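Quercetin 2,3-dioxygenase (Escherichia coli, PDB 1TQ5) cleaves quercetin with molecular oxygen in vitro as a metal-dependent dioxygenase of the pirin family, releasing carbon monoxide, although its physiological role is unknown. Local coordinates at residues R10-A13 with L18-W21; F24-Y29 with Q116-P121; D148-S153 with E161-A166; G88-M93 with Q142-P147; G190-T193 with K198-T201. All coordinates share one frame; numbering follows the deposited sequence.

In the fold
Two similar cupin domains set face to face make up this bicupin, and the five contacts sample both halves. Contact 1 closes before contact 2 opens; both reach the seven-stranded sheet of the N-terminal domain, their centres about 12 Å apart. Contact 4 joins the halves, setting strand 90-94 of that sheet against strand 141-146, which neighbours strand 161-167; the latter supplies one side of contact 3, about 7 Å from contact 4 between centres. Contacts 3 and 5 follow in the C-terminal domain, contact 5 being a hairpin with its centre about 22 Å from those of contacts 3 and 4. The segments of contacts 2 and 4 alternate, and Ile119 touches Leu145, so packing as well as the chain links the domains.

Contact 1: residues R10-A13 with L18-W21; sequences RGHA and LDSW
This contact is a beta hairpin, strands 11-14 and 18-22, at one border of the seven-stranded sheet of the N-terminal cupin domain; His12 lies against Trp21, and Ala13 pairs with Ser20. The latter are an antiparallel hydrogen-bonded pair: Ser20 N bonds to Ala13 O at 2.9 Å, and Ala13 N answers to Ser20 O at 3.0 Å. Ser20 OG turns to Asp46 of the next strand, 40-48. His12 and Trp21 form the adjoining non-hydrogen-bonded pair, where two side chains on one face come close enough to stack. With its CG anti to the backbone N (chi1 178°), His12 lays its imidazole on the indole in an offset stack, centroid 3.9 Å from that of the six-membered ring and planes 26° apart. Its ND1 stands 3.1 Å from Trp21 CE2 and makes a weak bond to Ser20 O as well. The opposite face of the indole receives Arg10, whose NH2 is 3.6 Å from Trp21 CG, toward the rim of the ring; the guanidinium is nearly parallel to the indole, 20° from it. Trp21 CB, 3.4 Å from Arg10 CZ, covers the centre of the guanidinium. Arg10 is fixed by NE to Ala7 O, by a salt bridge from NH1 to Asp45, and by a water between NH1 and Trp21 O. A tryptophan suits this place because its broad faces can hold a flat guanidinium on one side and an imidazole on the other, while the charge of Arg10 is probably balanced by Asp45.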
# COMPACT_ATOMS: atom_id res chain seq x y z
N ARG A 10 2.43 -15.37 -2.56
CA ARG A 10 1.32 -14.46 -2.84
C ARG A 10 0.52 -14.99 -4.01
O ARG A 10 1.03 -15.77 -4.82
CB ARG A 10 1.85 -13.07 -3.20
CG ARG A 10 2.32 -12.24 -2.03
CD ARG A 10 2.88 -10.91 -2.53
NE ARG A 10 3.99 -11.12 -3.45
CZ ARG A 10 4.60 -10.16 -4.13
NH1 ARG A 10 4.20 -8.90 -4.00
NH2 ARG A 10 5.61 -10.45 -4.93
N GLY A 11 -0.75 -14.59 -4.10
CA GLY A 11 -1.57 -15.02 -5.22
C GLY A 11 -0.94 -14.40 -6.44
O GLY A 11 -0.32 -13.35 -6.34
N HIS A 12 -1.08 -15.02 -7.60
CA HIS A 12 -0.46 -14.47 -8.79
C HIS A 12 -1.30 -14.71 -10.04
O HIS A 12 -1.78 -15.81 -10.28
CB HIS A 12 0.93 -15.09 -8.96
CG HIS A 12 1.66 -14.64 -10.20
ND1 HIS A 12 2.01 -13.33 -10.42
CD2 HIS A 12 2.09 -15.34 -11.27
CE1 HIS A 12 2.63 -13.24 -11.58
NE2 HIS A 12 2.70 -14.44 -12.12
N ALA A 13 -1.47 -13.66 -10.83
CA ALA A 13 -2.21 -13.73 -12.08
C ALA A 13 -1.43 -12.94 -13.12
O ALA A 13 -1.05 -11.80 -12.87
CB ALA A 13 -3.60 -13.14 -11.90
N LEU A 18 -0.85 -7.17 -17.75
CA LEU A 18 -0.79 -6.99 -16.31
C LEU A 18 -0.28 -8.26 -15.64
O LEU A 18 -0.73 -9.36 -15.96
CB LEU A 18 -2.18 -6.66 -15.75
CG LEU A 18 -2.29 -6.68 -14.22
CD1 LEU A 18 -1.56 -5.48 -13.64
CD2 LEU A 18 -3.75 -6.65 -13.82
N ASP A 19 0.66 -8.09 -14.72
CA ASP A 19 1.23 -9.19 -13.95
C ASP A 19 1.02 -8.73 -12.50
O ASP A 19 1.63 -7.76 -12.06
CB ASP A 19 2.72 -9.34 -14.24
CG ASP A 19 3.33 -10.52 -13.52
OD1 ASP A 19 3.01 -11.67 -13.89
OD2 ASP A 19 4.14 -10.31 -12.59
N SER A 20 0.16 -9.43 -11.77
CA SER A 20 -0.18 -9.02 -10.41
C SER A 20 0.03 -10.05 -9.30
O SER A 20 -0.35 -11.22 -9.43
CB SER A 20 -1.64 -8.54 -10.41
OG SER A 20 -2.04 -8.00 -9.16
N TRP A 21 0.64 -9.62 -8.20
CA TRP A 21 0.84 -10.48 -7.04
C TRP A 21 -0.10 -9.95 -5.96
O TRP A 21 -0.05 -8.78 -5.61
CB TRP A 21 2.30 -10.44 -6.57
CG TRP A 21 3.23 -11.03 -7.57
CD1 TRP A 21 3.71 -10.43 -8.71
CD2 TRP A 21 3.72 -12.38 -7.59
NE1 TRP A 21 4.46 -11.33 -9.43
CE2 TRP A 21 4.49 -12.52 -8.77
CE3 TRP A 21 3.59 -13.47 -6.73
CZ2 TRP A 21 5.13 -13.73 -9.10
CZ3 TRP A 21 4.22 -14.67 -7.07
CH2 TRP A 21 4.98 -14.78 -8.24
O HOH W 1 1.54 -7.91 -2.99

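Contact 2: residues F24-Y29 with Q116-P121; sequences FSFANY and QIWIMP
Phe26, whose ring meets Trp118, also supplies the carbonyl that closes a type II' beta turn: Tyr29 N reaches Phe26 O at 2.7 Å, while Phe26 N makes a weak return bond to Tyr29 O. Ala27 follows at positive phi (50°), a position in this turn that glycine usually holds. CG of Phe26 lies anti to its own amide nitrogen (chi1 -169°), which carries the ring out of the loop and across to strand 112-119. There its CE1 edge comes over the indole face near the rim, 4.1 Å from Trp118 CZ2. The result is a T-shaped (edge-to-face) pair, with the Phe26 ring and the six-membered ring of Trp118 5.6 Å apart at their centroids and their planes at 80°. Two large rings suit this place, letting loop and strand touch although their backbones stay well apart. Trp118 also meets the ring of His59, a cadmium ligand here, at about a right angle, so the pair lies beside the metal site, the Trp118 side chain about 5 Å from the ion at nearest atoms. Around it, Phe26 touches His22 and Asn44 of strands 18-22 and 40-48, while Trp118 leans on Ile64 of strand 63-70.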
# COMPACT_ATOMS: atom_id res chain seq x y z
N PHE A 24 -3.46 -10.42 -0.33
CA PHE A 24 -4.68 -10.94 0.29
C PHE A 24 -5.64 -11.44 -0.77
O PHE A 24 -5.52 -11.09 -1.95
CB PHE A 24 -5.41 -9.86 1.09
CG PHE A 24 -4.57 -9.17 2.12
CD1 PHE A 24 -4.20 -9.82 3.29
CD2 PHE A 24 -4.12 -7.87 1.91
CE1 PHE A 24 -3.40 -9.20 4.24
CE2 PHE A 24 -3.32 -7.23 2.85
CZ PHE A 24 -2.96 -7.90 4.02
N SER A 25 -6.62 -12.24 -0.33
CA SER A 25 -7.64 -12.76 -1.23
C SER A 25 -8.13 -11.60 -2.09
O SER A 25 -8.49 -10.54 -1.58
CB SER A 25 -8.82 -13.32 -0.41
OG SER A 25 -8.37 -14.28 0.53
N PHE A 26 -8.13 -11.81 -3.40
CA PHE A 26 -8.56 -10.78 -4.34
C PHE A 26 -9.30 -11.41 -5.51
O PHE A 26 -8.83 -12.38 -6.10
CB PHE A 26 -7.35 -10.01 -4.87
CG PHE A 26 -7.70 -8.76 -5.63
CD1 PHE A 26 -8.11 -7.62 -4.96
CD2 PHE A 26 -7.64 -8.74 -7.02
CE1 PHE A 26 -8.44 -6.46 -5.66
CE2 PHE A 26 -7.97 -7.58 -7.73
CZ PHE A 26 -8.37 -6.44 -7.05
N ALA A 27 -10.45 -10.84 -5.85
CA ALA A 27 -11.24 -11.35 -6.97
C ALA A 27 -11.43 -12.86 -6.85
O ALA A 27 -12.10 -13.33 -5.93
CB ALA A 27 -10.56 -11.01 -8.28
N ASN A 28 -10.83 -13.61 -7.76
CA ASN A 28 -10.93 -15.07 -7.77
C ASN A 28 -9.86 -15.79 -6.96
O ASN A 28 -9.85 -17.02 -6.89
CB ASN A 28 -10.90 -15.59 -9.21
CG ASN A 28 -12.08 -15.10 -10.03
OD1 ASN A 28 -13.24 -15.28 -9.64
ND2 ASN A 28 -11.80 -14.47 -11.17
N TYR A 29 -8.95 -15.03 -6.35
CA TYR A 29 -7.89 -15.62 -5.54
C TYR A 29 -8.34 -15.63 -4.08
O TYR A 29 -8.83 -14.62 -3.57
CB TYR A 29 -6.60 -14.82 -5.69
CG TYR A 29 -5.54 -15.14 -4.65
CD1 TYR A 29 -4.95 -16.41 -4.58
CD2 TYR A 29 -5.15 -14.17 -3.73
CE1 TYR A 29 -3.97 -16.69 -3.61
CE2 TYR A 29 -4.18 -14.44 -2.77
CZ TYR A 29 -3.60 -15.69 -2.71
OH TYR A 29 -2.64 -15.94 -1.75
N GLN A 116 -1.10 -1.27 -5.47
CA GLN A 116 -2.48 -0.79 -5.42
C GLN A 116 -3.01 -1.24 -4.06
O GLN A 116 -3.23 -2.43 -3.84
CB GLN A 116 -3.31 -1.41 -6.54
CG GLN A 116 -3.21 -0.66 -7.86
CD GLN A 116 -3.85 0.71 -7.80
OE1 GLN A 116 -5.06 0.85 -7.65
NE2 GLN A 116 -3.02 1.74 -7.91
N ILE A 117 -3.20 -0.28 -3.17
CA ILE A 117 -3.66 -0.54 -1.81
C ILE A 117 -5.11 -0.14 -1.56
O ILE A 117 -5.52 0.97 -1.91
CB ILE A 117 -2.77 0.22 -0.80
CG1 ILE A 117 -1.29 -0.04 -1.11
CG2 ILE A 117 -3.13 -0.18 0.62
CD1 ILE A 117 -0.89 -1.49 -1.06
N TRP A 118 -5.89 -1.02 -0.93
CA TRP A 118 -7.29 -0.72 -0.62
C TRP A 118 -7.49 -0.70 0.89
O TRP A 118 -7.12 -1.65 1.59
CB TRP A 118 -8.24 -1.77 -1.21
CG TRP A 118 -8.38 -1.75 -2.70
CD1 TRP A 118 -7.47 -1.28 -3.61
CD2 TRP A 118 -9.45 -2.32 -3.46
NE1 TRP A 118 -7.91 -1.53 -4.89
CE2 TRP A 118 -9.12 -2.17 -4.83
CE3 TRP A 118 -10.66 -2.95 -3.12
CZ2 TRP A 118 -9.95 -2.63 -5.86
CZ3 TRP A 118 -11.48 -3.40 -4.14
CH2 TRP A 118 -11.13 -3.24 -5.50
N ILE A 119 -8.06 0.39 1.39
CA ILE A 119 -8.31 0.53 2.81
C ILE A 119 -9.79 0.78 3.06
O ILE A 119 -10.38 1.71 2.51
CB ILE A 119 -7.48 1.69 3.38
CG1 ILE A 119 -6.00 1.34 3.29
CG2 ILE A 119 -7.88 1.97 4.84
CD1 ILE A 119 -5.08 2.49 3.62
N MSE A 120 -10.40 -0.07 3.89
CA MSE A 120 -11.82 0.09 4.20
C MSE A 120 -12.04 1.37 4.99
O MSE A 120 -11.40 1.59 6.01
CB MSE A 120 -12.34 -1.09 5.01
CG MSE A 120 -13.75 -0.87 5.52
SE MSE A 120 -14.39 -2.21 6.54
CE MSE A 120 -15.45 -3.04 5.34
N PRO A 121 -12.95 2.23 4.52
CA PRO A 121 -13.20 3.47 5.26
C PRO A 121 -14.06 3.17 6.49
O PRO A 121 -15.00 2.37 6.41
CB PRO A 121 -13.93 4.33 4.23
CG PRO A 121 -14.74 3.32 3.48
CD PRO A 121 -13.75 2.18 3.28

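Contact 3: residues D148-S153 with E161-A166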
# COMPACT_ATOMS: atom_id res chain seq x y z
N ASP A 148 -6.21 12.71 10.20
CA ASP A 148 -6.36 14.16 10.21
C ASP A 148 -5.44 14.88 9.23
O ASP A 148 -5.41 16.11 9.19
CB ASP A 148 -6.10 14.70 11.62
CG ASP A 148 -4.83 14.14 12.23
OD1 ASP A 148 -3.80 14.10 11.53
OD2 ASP A 148 -4.86 13.76 13.42
N ALA A 149 -4.68 14.12 8.45
CA ALA A 149 -3.76 14.67 7.47
C ALA A 149 -2.70 15.56 8.12
O ALA A 149 -2.30 16.57 7.55
CB ALA A 149 -4.53 15.46 6.42
N ARG A 150 -2.25 15.17 9.30
CA ARG A 150 -1.24 15.94 10.02
C ARG A 150 0.14 15.78 9.40
O ARG A 150 0.38 14.86 8.62
CB ARG A 150 -1.18 15.49 11.49
CG ARG A 150 -0.58 14.10 11.68
CD ARG A 150 -0.79 13.60 13.11
NE ARG A 150 -0.30 12.23 13.31
CZ ARG A 150 0.98 11.90 13.40
NH1 ARG A 150 1.92 12.83 13.32
NH2 ARG A 150 1.33 10.63 13.58
N ASP A 151 1.03 16.69 9.78
CA ASP A 151 2.42 16.69 9.32
C ASP A 151 2.64 16.48 7.83
O ASP A 151 3.54 15.75 7.43
CB ASP A 151 3.21 15.63 10.10
CG ASP A 151 3.26 15.93 11.58
OD1 ASP A 151 3.90 16.93 11.98
OD2 ASP A 151 2.66 15.16 12.36
N GLY A 152 1.81 17.12 7.01
CA GLY A 152 1.98 17.00 5.58
C GLY A 152 1.56 15.69 4.93
O GLY A 152 1.90 15.43 3.78
N SER A 153 0.82 14.87 5.66
CA SER A 153 0.36 13.59 5.13
C SER A 153 -0.98 13.79 4.41
O SER A 153 -1.63 14.83 4.55
CB SER A 153 0.18 12.58 6.26
OG SER A 153 -0.85 12.98 7.15
N GLU A 161 -2.66 5.05 10.19
CA GLU A 161 -1.53 5.84 9.74
C GLU A 161 -0.64 4.96 8.87
O GLU A 161 -0.48 3.77 9.13
CB GLU A 161 -0.71 6.34 10.93
CG GLU A 161 -1.46 7.23 11.89
CD GLU A 161 -0.54 7.78 12.96
OE1 GLU A 161 0.21 6.99 13.56
OE2 GLU A 161 -0.58 9.01 13.21
N LEU A 162 -0.06 5.56 7.84
CA LEU A 162 0.84 4.86 6.93
C LEU A 162 2.13 5.65 6.83
O LEU A 162 2.12 6.86 6.60
CB LEU A 162 0.22 4.73 5.53
CG LEU A 162 1.12 4.15 4.43
CD1 LEU A 162 1.55 2.73 4.78
CD2 LEU A 162 0.38 4.17 3.09
N TYR A 163 3.25 4.97 7.03
CA TYR A 163 4.56 5.59 6.96
C TYR A 163 5.40 4.93 5.88
O TYR A 163 5.28 3.73 5.64
CB TYR A 163 5.30 5.43 8.28
CG TYR A 163 4.65 6.04 9.49
CD1 TYR A 163 5.04 7.29 9.96
CD2 TYR A 163 3.65 5.36 10.18
CE1 TYR A 163 4.46 7.85 11.09
CE2 TYR A 163 3.05 5.92 11.31
CZ TYR A 163 3.47 7.16 11.76
OH TYR A 163 2.88 7.71 12.88
N ARG A 164 6.23 5.73 5.22
CA ARG A 164 7.17 5.21 4.24
C ARG A 164 8.48 5.37 5.01
O ARG A 164 8.87 6.49 5.35
CB ARG A 164 7.20 6.04 2.96
CG ARG A 164 8.31 5.60 2.02
CD ARG A 164 8.21 6.23 0.65
NE ARG A 164 8.23 7.69 0.68
CZ ARG A 164 8.23 8.45 -0.41
NH1 ARG A 164 8.24 9.78 -0.30
NH2 ARG A 164 8.22 7.89 -1.62
N TRP A 165 9.14 4.25 5.30
CA TRP A 165 10.36 4.26 6.09
C TRP A 165 11.59 3.87 5.28
O TRP A 165 11.73 2.71 4.87
CB TRP A 165 10.19 3.29 7.26
CG TRP A 165 10.82 3.72 8.54
CD1 TRP A 165 11.99 4.40 8.70
CD2 TRP A 165 10.33 3.46 9.86
NE1 TRP A 165 12.26 4.58 10.03
CE2 TRP A 165 11.26 4.01 10.77
CE3 TRP A 165 9.19 2.81 10.36
CZ2 TRP A 165 11.08 3.94 12.16
CZ3 TRP A 165 9.02 2.73 11.74
CH2 TRP A 165 9.96 3.30 12.62
N ALA A 166 12.48 4.82 5.04
CA ALA A 166 13.71 4.54 4.31
C ALA A 166 14.81 4.33 5.34
O ALA A 166 15.02 5.17 6.21
CB ALA A 166 14.06 5.70 3.38
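Arg150 and Glu161 meet in a salt bridge held chiefly by one oxygen: Arg150 NH2 lies 2.5 Å from Glu161 OE2, with an N-H...O angle of 159°. Arg150 NE, 3.2 Å from that same OE2, adds a weak bond. With CG between backbone N and carbonyl carbon (chi1 71°), Arg150 runs extended to NE and reaches the strand. The carboxylate oxygen lies close to the guanidinium plane, yet NH2 approaches it on the syn side and well out of the carboxylate plane, and the two planes are turned 47° apart. The other oxygen is occupied too: Tyr163 OH donates to Glu161 OE1 at 2.8 Å, coming from above the carboxylate. On the far end of the guanidinium, Arg150 NH1 forms a second salt bridge, 2.6 Å to Asp151 OD2, though its hydrogen bond is bent and weak. Arginine suits this place because its planar head can serve two acids at once. All this ties the loop after strand 141-146 to strand 161-167 in the C-terminal cupin domain, away from the metal-binding histidines. An alanine here in place of Glu161 is likely to leave the Arg150 guanidinium without its mate across the contact, and Tyr163 OH without its acceptor. Tyr163 is itself steadied by a cation-pi contact with Lys141 and an edge-to-face meeting with His175. On the loop side Arg150 O is gripped twice, by Ser153 N at 3.0 Å and by Ser153 OG at 2.7 Å, the latter on a lone pair. Asp148 OD1 accepts a weak bond from Arg150 N at 2.9 Å.

Contact 4: residues G88-M93 with Q142-P147; sequences GEFQIM and QLVLSP. With CD (cadmium ion), chain E.
Phe90 turns one face of its ring to Val144, whose CG1 stands 3.8 Å from the ring centroid and 4° off its normal, a CH-pi contact over the centre. The ring also stacks with Tyr67. This is buried packing between the two cupin domains of the bicupin, from strand 90-94 of the first to strand 141-146 of the second. The second methyl of Val144 reaches farther along the ring, with CG2 3.9 Å from Phe90 CE2. Having CG1 anti to the backbone N (chi1 179°) is what sets one methyl over the middle and the other near the far rim. Beside them Ile92 and Leu145 reach toward each other tip to tip, Ile92 CD1 being 3.7 Å from Leu145 CD2. A classic beta bulge, with Val144 and Leu145 both opposite Leu162, lets these consecutive residues serve the same interface. With an alanine in place of Phe90, a gap would probably open beneath the Val144 methyls and Tyr67 would lose its stacking partner. Next door, Glu89 grips another cadmium ion, distinct from the one at His59 and His101, with OE1 at 2.5 Å and OE2 at 2.6 Å, and a water lies 2.6 Å from that metal.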
# COMPACT_ATOMS: atom_id res chain seq x y z
N GLY A 88 7.81 7.01 -7.19
CA GLY A 88 8.13 7.68 -5.95
C GLY A 88 6.95 8.45 -5.37
O GLY A 88 6.97 8.83 -4.20
N GLU A 89 5.92 8.67 -6.17
CA GLU A 89 4.76 9.41 -5.68
C GLU A 89 3.56 8.55 -5.31
O GLU A 89 3.50 7.36 -5.62
CB GLU A 89 4.35 10.48 -6.70
CG GLU A 89 5.42 11.55 -6.88
CD GLU A 89 4.94 12.72 -7.71
OE1 GLU A 89 3.71 12.80 -7.96
OE2 GLU A 89 5.78 13.56 -8.10
N PHE A 90 2.61 9.18 -4.64
CA PHE A 90 1.39 8.53 -4.18
C PHE A 90 0.18 9.27 -4.73
O PHE A 90 0.29 10.38 -5.23
CB PHE A 90 1.29 8.58 -2.65
CG PHE A 90 2.32 7.75 -1.93
CD1 PHE A 90 2.07 6.42 -1.61
CD2 PHE A 90 3.53 8.31 -1.54
CE1 PHE A 90 3.00 5.66 -0.90
CE2 PHE A 90 4.47 7.56 -0.84
CZ PHE A 90 4.21 6.24 -0.52
N GLN A 91 -0.98 8.64 -4.61
CA GLN A 91 -2.24 9.23 -5.01
C GLN A 91 -3.26 8.47 -4.19
O GLN A 91 -3.06 7.31 -3.86
CB GLN A 91 -2.50 9.04 -6.51
CG GLN A 91 -3.09 7.69 -6.93
CD GLN A 91 -3.33 7.59 -8.43
OE1 GLN A 91 -3.41 8.60 -9.12
NE2 GLN A 91 -3.46 6.37 -8.92
N ILE A 92 -4.34 9.14 -3.80
CA ILE A 92 -5.37 8.46 -3.04
C ILE A 92 -6.73 8.89 -3.55
O ILE A 92 -6.91 10.03 -3.98
CB ILE A 92 -5.25 8.74 -1.52
CG1 ILE A 92 -6.21 7.84 -0.75
CG2 ILE A 92 -5.55 10.20 -1.24
CD1 ILE A 92 -6.04 7.88 0.75
N MSE A 93 -7.67 7.96 -3.51
CA MSE A 93 -9.03 8.22 -3.98
C MSE A 93 -10.04 7.55 -3.05
O MSE A 93 -9.86 6.40 -2.65
CB MSE A 93 -9.17 7.67 -5.40
CG MSE A 93 -10.48 7.97 -6.09
SE MSE A 93 -10.49 7.25 -7.76
CE MSE A 93 -11.10 5.60 -7.40
N GLN A 142 8.65 8.91 7.22
CA GLN A 142 7.74 9.87 6.62
C GLN A 142 6.28 9.44 6.68
O GLN A 142 5.94 8.32 6.32
CB GLN A 142 8.15 10.11 5.17
CG GLN A 142 7.29 11.12 4.43
CD GLN A 142 7.75 11.31 3.00
OE1 GLN A 142 7.62 10.41 2.16
NE2 GLN A 142 8.30 12.48 2.71
N LEU A 143 5.41 10.35 7.13
CA LEU A 143 3.99 10.08 7.25
C LEU A 143 3.29 10.31 5.91
O LEU A 143 3.32 11.42 5.37
CB LEU A 143 3.38 10.99 8.32
CG LEU A 143 1.92 10.78 8.70
CD1 LEU A 143 1.72 9.37 9.26
CD2 LEU A 143 1.52 11.82 9.74
N VAL A 144 2.66 9.27 5.38
CA VAL A 144 1.98 9.35 4.09
C VAL A 144 0.47 9.53 4.21
O VAL A 144 -0.13 10.35 3.50
CB VAL A 144 2.27 8.10 3.23
CG1 VAL A 144 1.53 8.19 1.90
CG2 VAL A 144 3.77 7.99 2.99
N LEU A 145 -0.15 8.75 5.09
CA LEU A 145 -1.59 8.84 5.32
C LEU A 145 -1.85 9.02 6.81
O LEU A 145 -1.11 8.52 7.65
CB LEU A 145 -2.30 7.56 4.85
CG LEU A 145 -2.21 7.16 3.38
CD1 LEU A 145 -2.99 5.86 3.17
CD2 LEU A 145 -2.77 8.27 2.50
N SER A 146 -2.91 9.76 7.12
CA SER A 146 -3.30 10.03 8.50
C SER A 146 -4.79 10.36 8.53
O SER A 146 -5.35 10.84 7.54
CB SER A 146 -2.52 11.20 9.08
OG SER A 146 -1.17 10.84 9.33
N PRO A 147 -5.45 10.12 9.67
CA PRO A 147 -6.88 10.41 9.80
C PRO A 147 -7.16 11.91 9.73
O PRO A 147 -8.21 12.34 9.25
CB PRO A 147 -7.23 9.83 11.18
CG PRO A 147 -6.18 8.78 11.40
CD PRO A 147 -4.94 9.44 10.88
CD CD E . 3.94 14.99 -9.24
O HOH W 2 1.61 14.23 -10.19

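Contact 5: residues G190-T193 with K198-T201; sequences GNVT and KAST
Val192 and Ala199 hold this beta hairpin together with a reciprocal pair of backbone bonds: Ala199 N gives to Val192 O at 2.8 Å, and Val192 N gives to Ala199 O at 2.9 Å. The hairpin, strands 191-194 and 197-200, borders the four-stranded sheet of the C-terminal cupin domain, 197-200 being its outer strand. At the open end a side chain takes over from the backbone, Gly190 N reaching Thr201 OG1 at 3.2 Å. The hydroxyl gets there because OG1 of Thr201 lies beside its own amide nitrogen (chi1 -64°), anti to the carbonyl carbon. Gly190 suits its place, for at its phi of 105° a CB would press on the preceding carbonyl oxygen. Inward, the small Ala199 leaves room for the branched Val192, with Val192 CG2 4.2 Å from Ala199 CB; both rest on Val187 of strand 182-187, in the other sheet of the domain. The other face of the hairpin is polar. Asn191 sends ND2 to Ser219, leaving OD1 beside the hairpin partner, 3.3 Å from Ser200 CB. Thr193 OG1, weakly bonded to Asp218, sits 4.1 Å from Lys198 CE. The Lys198 chain bends at its third torsion, its side chain passes close to a bound cadmium ion (about 3 Å at nearest atoms), and its CG lies 3.8 Å from Val192 O.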
# COMPACT_ATOMS: atom_id res chain seq x y z
N GLY A 190 14.83 -4.14 -0.32
CA GLY A 190 15.87 -4.28 0.68
C GLY A 190 15.71 -5.51 1.55
O GLY A 190 14.89 -6.38 1.26
N ASN A 191 16.50 -5.58 2.61
CA ASN A 191 16.47 -6.71 3.53
C ASN A 191 16.43 -6.16 4.94
O ASN A 191 17.34 -5.43 5.35
CB ASN A 191 17.73 -7.57 3.35
CG ASN A 191 17.83 -8.18 1.97
OD1 ASN A 191 17.19 -9.19 1.67
ND2 ASN A 191 18.63 -7.56 1.11
N VAL A 192 15.38 -6.49 5.68
CA VAL A 192 15.26 -6.01 7.05
C VAL A 192 14.95 -7.14 8.02
O VAL A 192 14.62 -8.26 7.61
CB VAL A 192 14.16 -4.93 7.17
CG1 VAL A 192 14.38 -3.83 6.13
CG2 VAL A 192 12.77 -5.55 7.01
N THR A 193 15.10 -6.84 9.30
CA THR A 193 14.81 -7.79 10.37
C THR A 193 13.84 -7.02 11.26
O THR A 193 14.14 -5.92 11.70
CB THR A 193 16.08 -8.17 11.17
OG1 THR A 193 16.92 -9.01 10.37
CG2 THR A 193 15.72 -8.91 12.44
N LYS A 198 13.33 -12.05 9.67
CA LYS A 198 13.93 -11.48 8.48
C LYS A 198 12.92 -11.39 7.34
O LYS A 198 12.11 -12.30 7.15
CB LYS A 198 15.15 -12.31 8.04
CG LYS A 198 15.82 -11.81 6.76
CD LYS A 198 17.23 -12.37 6.59
CE LYS A 198 18.22 -11.69 7.54
NZ LYS A 198 19.63 -12.17 7.36
N ALA A 199 12.96 -10.28 6.62
CA ALA A 199 12.06 -10.05 5.49
C ALA A 199 12.83 -9.38 4.37
O ALA A 199 13.71 -8.56 4.62
CB ALA A 199 10.89 -9.17 5.92
N SER A 200 12.50 -9.72 3.13
CA SER A 200 13.17 -9.12 1.99
C SER A 200 12.17 -8.52 1.01
O SER A 200 10.96 -8.53 1.27
CB SER A 200 14.06 -10.16 1.28
OG SER A 200 13.31 -11.31 0.91
N THR A 201 12.67 -7.99 -0.09
CA THR A 201 11.84 -7.37 -1.11
C THR A 201 10.49 -8.08 -1.32
O THR A 201 10.43 -9.30 -1.49
CB THR A 201 12.60 -7.30 -2.46
OG1 THR A 201 13.75 -6.44 -2.30
CG2 THR A 201 11.71 -6.73 -3.56